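PDB 5VU3: competence damage-inducible protein A from Enterobacter cloacae subsp. cloacae, which is of unknown function but belongs to the CinA (competence-damaged protein) family, some members of which deamidate nicotinamide mononucleotide. Local coordinates for residues A[121-133]-A[141-153]. Numbering follows the deposited sequence. Where two conformers were deposited one is given.
Sequences DGTAAGTVCFAWN and SRVLFSGDCQDVV
The rings of Phe130 and Phe145 meet edge to edge, Phe145 CE2 lying 3.7 Å from Phe130 CZ in the plane of the Phe130 ring. Val143 CG1 sits over one face of Phe145, and the edge of that ring also takes Val128, whose CG2 reaches Phe145 CD2 at 3.8 Å. Further along, Ser141 OG lies at the edge of the Trp132 indole, 3.2 Å from CH2; its hydroxyl is hydrogen-bonded to Tyr159, while Trp132 NE1 is bonded to Ser160 O. On the opposite side of the sheet the Arg142 guanidinium carries Cys129 SG over one face, 4.0 Å from CZ. A bend at chi3 (-78°) folds the arginine over Cys129, and its NH1 then donates to a water at 2.8 Å that is also weakly bonded to Thr123 OG1.

Between these two faces run the antiparallel strands 127-134 and 137-144, with Val128–Val143 and Phe130–Ser141 as hydrogen-bonded pairs. Phe145 N extends the ladder to Gly126 O with a nearly straight bond of 2.8 Å. Helix 149-167, opened by the capping box of Asp148 and Asp151, returns across the aromatic side, where Val152 CG2 packs 3.9 Å from Gly126 CA. The hairpin thus has two faces: a largely aromatic one, its serine hydroxyl satisfied by Tyr159, packed against the C-terminal helix, and one on which the guanidinium lies flat against a thiol while turning its in-plane N-H to water.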
loop_
_atom_site.group_PDB
_atom_site.type_symbol
_atom_site.label_atom_id
_atom_site.label_comp_id
_atom_site.label_asym_id
_atom_site.label_seq_id
_atom_site.Cartn_x
_atom_site.Cartn_y
_atom_site.Cartn_z
ATOM N N ASP A 121 17.379 -6.897 18.552
ATOM C CA ASP A 121 18.641 -6.348 19.031
ATOM C C ASP A 121 18.450 -5.301 20.124
ATOM O O ASP A 121 19.429 -4.681 20.553
ATOM C CB ASP A 121 19.440 -5.757 17.861
ATOM C CG ASP A 121 18.739 -4.586 17.187
ATOM O OD1 ASP A 121 17.587 -4.258 17.555
ATOM O OD2 ASP A 121 19.349 -3.987 16.277
ATOM N N GLY A 122 17.217 -5.088 20.579
ATOM C CA GLY A 122 16.940 -4.117 21.611
ATOM C C GLY A 122 16.559 -2.739 21.117
ATOM O O GLY A 122 16.235 -1.880 21.944
ATOM N N THR A 123 16.591 -2.499 19.804
ATOM C CA THR A 123 16.207 -1.201 19.256
ATOM C C THR A 123 14.805 -0.824 19.711
ATOM O O THR A 123 13.879 -1.637 19.638
ATOM C CB THR A 123 16.269 -1.234 17.725
ATOM O OG1 THR A 123 17.621 -1.434 17.304
ATOM C CG2 THR A 123 15.742 0.075 17.134
ATOM N N ALA A 124 14.654 0.419 20.172
ATOM C CA ALA A 124 13.403 0.863 20.774
ATOM C C ALA A 124 12.265 0.893 19.763
ATOM O O ALA A 124 12.435 1.323 18.617
ATOM C CB ALA A 124 13.572 2.255 21.383
ATOM N N ALA A 125 11.088 0.448 20.204
ATOM C CA ALA A 125 9.875 0.677 19.433
ATOM C C ALA A 125 9.744 2.164 19.132
ATOM O O ALA A 125 10.094 3.009 19.957
ATOM C CB ALA A 125 8.651 0.176 20.207
ATOM N N GLY A 126 9.271 2.483 17.930
ATOM C CA GLY A 126 9.193 3.858 17.485
ATOM C C GLY A 126 10.391 4.329 16.686
ATOM O O GLY A 126 10.377 5.460 16.190
ATOM N N THR A 127 11.432 3.509 16.562
ATOM C CA THR A 127 12.596 3.852 15.751
ATOM C C THR A 127 12.293 3.550 14.293
ATOM O O THR A 127 11.975 2.405 13.950
ATOM C CB THR A 127 13.821 3.052 16.190
ATOM O OG1 THR A 127 14.050 3.236 17.593
ATOM C CG2 THR A 127 15.042 3.503 15.400
ATOM N N VAL A 128 12.413 4.554 13.427
ATOM C CA VAL A 128 12.092 4.395 12.010
ATOM C C VAL A 128 13.193 5.029 11.168
ATOM O O VAL A 128 13.603 6.164 11.434
ATOM C CB VAL A 128 10.726 5.026 11.667
ATOM C CG1 VAL A 128 10.344 4.713 10.242
ATOM C CG2 VAL A 128 9.636 4.539 12.637
ATOM N N CYS A 129 13.657 4.312 10.142
ATOM C CA CYS A 129 14.594 4.869 9.173
ATOM C C CYS A 129 13.904 5.197 7.852
ATOM O O CYS A 129 12.940 4.542 7.444
ATOM C CB CYS A 129 15.775 3.927 8.914
ATOM S SG CYS A 129 16.793 3.600 10.365
ATOM N N PHE A 130 14.421 6.223 7.183
ATOM C CA PHE A 130 13.842 6.758 5.960
ATOM C C PHE A 130 14.917 6.881 4.896
ATOM O O PHE A 130 16.060 7.220 5.204
ATOM C CB PHE A 130 13.221 8.147 6.202
ATOM C CG PHE A 130 12.124 8.150 7.226
ATOM C CD1 PHE A 130 12.416 8.227 8.574
ATOM C CD2 PHE A 130 10.796 8.078 6.832
ATOM C CE1 PHE A 130 11.397 8.224 9.520
ATOM C CE2 PHE A 130 9.781 8.071 7.767
ATOM C CZ PHE A 130 10.078 8.153 9.109
ATOM N N ALA A 131 14.550 6.611 3.646
ATOM C CA ALA A 131 15.402 6.921 2.510
ATOM C C ALA A 131 14.587 7.683 1.474
ATOM O O ALA A 131 13.436 7.329 1.186
ATOM C CB ALA A 131 16.011 5.656 1.874
ATOM N N TRP A 132 15.186 8.737 0.925
ATOM C CA TRP A 132 14.629 9.453 -0.214
ATOM C C TRP A 132 15.652 9.380 -1.339
ATOM O O TRP A 132 16.763 9.899 -1.202
ATOM C CB TRP A 132 14.308 10.913 0.127
ATOM C CG TRP A 132 13.381 11.136 1.307
ATOM C CD1 TRP A 132 12.028 11.340 1.263
ATOM C CD2 TRP A 132 13.750 11.204 2.694
ATOM N NE1 TRP A 132 11.533 11.523 2.539
ATOM C CE2 TRP A 132 12.573 11.453 3.431
ATOM C CE3 TRP A 132 14.963 11.092 3.383
ATOM C CZ2 TRP A 132 12.574 11.572 4.822
ATOM C CZ3 TRP A 132 14.960 11.212 4.764
ATOM C CH2 TRP A 132 13.775 11.455 5.467
ATOM N N ASN A 133 15.287 8.717 -2.429
ATOM C CA ASN A 133 16.119 8.620 -3.622
ATOM C C ASN A 133 15.500 9.529 -4.677
ATOM O O ASN A 133 14.386 9.275 -5.150
ATOM C CB ASN A 133 16.217 7.170 -4.103
ATOM C CG ASN A 133 17.124 7.009 -5.305
ATOM O OD1 ASN A 133 17.121 7.842 -6.208
ATOM N ND2 ASN A 133 17.890 5.918 -5.337
ATOM N N SER A 141 17.591 9.118 6.967
ATOM C CA SER A 141 17.532 9.611 8.335
ATOM C C SER A 141 17.052 8.500 9.255
ATOM O O SER A 141 16.470 7.503 8.818
ATOM C CB SER A 141 16.610 10.828 8.456
ATOM O OG SER A 141 15.288 10.463 8.139
ATOM N N ARG A 142 17.300 8.699 10.544
ATOM C CA ARG A 142 16.908 7.770 11.594
ATOM C C ARG A 142 16.165 8.570 12.649
ATOM O O ARG A 142 16.708 9.543 13.179
ATOM C CB ARG A 142 18.137 7.077 12.199
ATOM C CG ARG A 142 17.831 6.214 13.408
ATOM C CD ARG A 142 19.114 5.640 13.999
ATOM N NE ARG A 142 19.601 4.510 13.219
ATOM C CZ ARG A 142 19.280 3.243 13.461
ATOM N NH1 ARG A 142 18.475 2.943 14.474
ATOM N NH2 ARG A 142 19.769 2.275 12.693
ATOM N N VAL A 143 14.921 8.185 12.937
ATOM C CA VAL A 143 14.041 8.973 13.796
ATOM C C VAL A 143 13.443 8.085 14.875
ATOM O O VAL A 143 13.118 6.918 14.628
ATOM C CB VAL A 143 12.917 9.656 12.988
ATOM C CG1 VAL A 143 12.056 10.533 13.896
ATOM C CG2 VAL A 143 13.490 10.477 11.840
ATOM N N LEU A 144 13.305 8.637 16.079
ATOM C CA LEU A 144 12.550 8.003 17.149
ATOM C C LEU A 144 11.255 8.778 17.345
ATOM O O LEU A 144 11.293 9.963 17.694
ATOM C CB LEU A 144 13.348 7.970 18.449
ATOM C CG LEU A 144 12.539 7.463 19.640
ATOM C CD1 LEU A 144 12.299 5.968 19.494
ATOM C CD2 LEU A 144 13.247 7.761 20.955
ATOM N N PHE A 145 10.124 8.110 17.127
ATOM C CA PHE A 145 8.798 8.689 17.331
ATOM C C PHE A 145 8.196 8.201 18.647
ATOM O O PHE A 145 8.345 7.030 19.014
ATOM C CB PHE A 145 7.856 8.310 16.189
ATOM C CG PHE A 145 8.269 8.836 14.846
ATOM C CD1 PHE A 145 7.965 10.140 14.476
ATOM C CD2 PHE A 145 8.949 8.019 13.944
ATOM C CE1 PHE A 145 8.335 10.629 13.235
ATOM C CE2 PHE A 145 9.322 8.496 12.702
ATOM C CZ PHE A 145 9.017 9.807 12.345
ATOM N N SER A 146 7.480 9.089 19.334
ATOM C CA SER A 146 6.795 8.715 20.563
ATOM C C SER A 146 5.409 8.142 20.260
ATOM O O SER A 146 4.864 8.306 19.164
ATOM C CB SER A 146 6.657 9.922 21.497
ATOM O OG SER A 146 5.733 10.865 20.969
ATOM N N GLY A 147 4.853 7.445 21.250
ATOM C CA GLY A 147 3.481 6.967 21.194
ATOM C C GLY A 147 3.379 5.513 20.784
ATOM O O GLY A 147 4.367 4.779 20.708
ATOM N N ASP A 148 2.146 5.095 20.500
ATOM C CA ASP A 148 1.897 3.706 20.138
ATOM C C ASP A 148 2.037 3.529 18.624
ATOM O O ASP A 148 2.386 4.467 17.900
ATOM C CB ASP A 148 0.542 3.252 20.681
ATOM C CG ASP A 148 -0.644 3.927 20.004
ATOM O OD1 ASP A 148 -0.492 4.614 18.965
ATOM O OD2 ASP A 148 -1.763 3.767 20.537
ATOM N N CYS A 149 1.733 2.324 18.129
ATOM C CA CYS A 149 2.008 2.024 16.728
ATOM C C CYS A 149 1.240 2.952 15.791
ATOM O O CYS A 149 1.804 3.436 14.802
ATOM C CB CYS A 149 1.699 0.559 16.418
ATOM S SG CYS A 149 0.065 -0.005 16.895
ATOM N N GLN A 150 -0.030 3.232 16.088
ATOM C CA GLN A 150 -0.783 4.121 15.207
ATOM C C GLN A 150 -0.222 5.533 15.230
ATOM O O GLN A 150 -0.257 6.227 14.207
ATOM C CB GLN A 150 -2.263 4.132 15.591
ATOM C CG GLN A 150 -3.076 3.016 14.932
ATOM C CD GLN A 150 -4.492 2.932 15.467
ATOM O OE1 GLN A 150 -5.190 3.944 15.576
ATOM N NE2 GLN A 150 -4.925 1.723 15.811
ATOM N N ASP A 151 0.297 5.968 16.379
ATOM C CA ASP A 151 0.968 7.264 16.461
ATOM C C ASP A 151 2.232 7.284 15.621
ATOM O O ASP A 151 2.468 8.229 14.858
ATOM C CB ASP A 151 1.309 7.593 17.915
ATOM C CG ASP A 151 0.089 7.667 18.799
ATOM O OD1 ASP A 151 0.182 7.213 19.965
ATOM O OD2 ASP A 151 -0.953 8.185 18.336
ATOM N N VAL A 152 3.070 6.253 15.761
ATOM C CA VAL A 152 4.334 6.222 15.034
ATOM C C VAL A 152 4.086 6.235 13.528
ATOM O O VAL A 152 4.756 6.957 12.778
ATOM C CB VAL A 152 5.163 4.997 15.472
ATOM C CG1 VAL A 152 6.433 4.871 14.633
ATOM C CG2 VAL A 152 5.518 5.106 16.949
ATOM N N VAL A 153 3.113 5.445 13.077
ATOM C CA VAL A 153 2.810 5.374 11.643
ATOM C C VAL A 153 2.348 6.730 11.132
ATOM O O VAL A 153 2.820 7.217 10.089
ATOM C CB VAL A 153 1.758 4.279 11.376
ATOM C CG1 VAL A 153 1.195 4.412 9.972
ATOM C CG2 VAL A 153 2.382 2.907 11.571
HETATM O O HOH W 1 18.099 0.194 14.404
#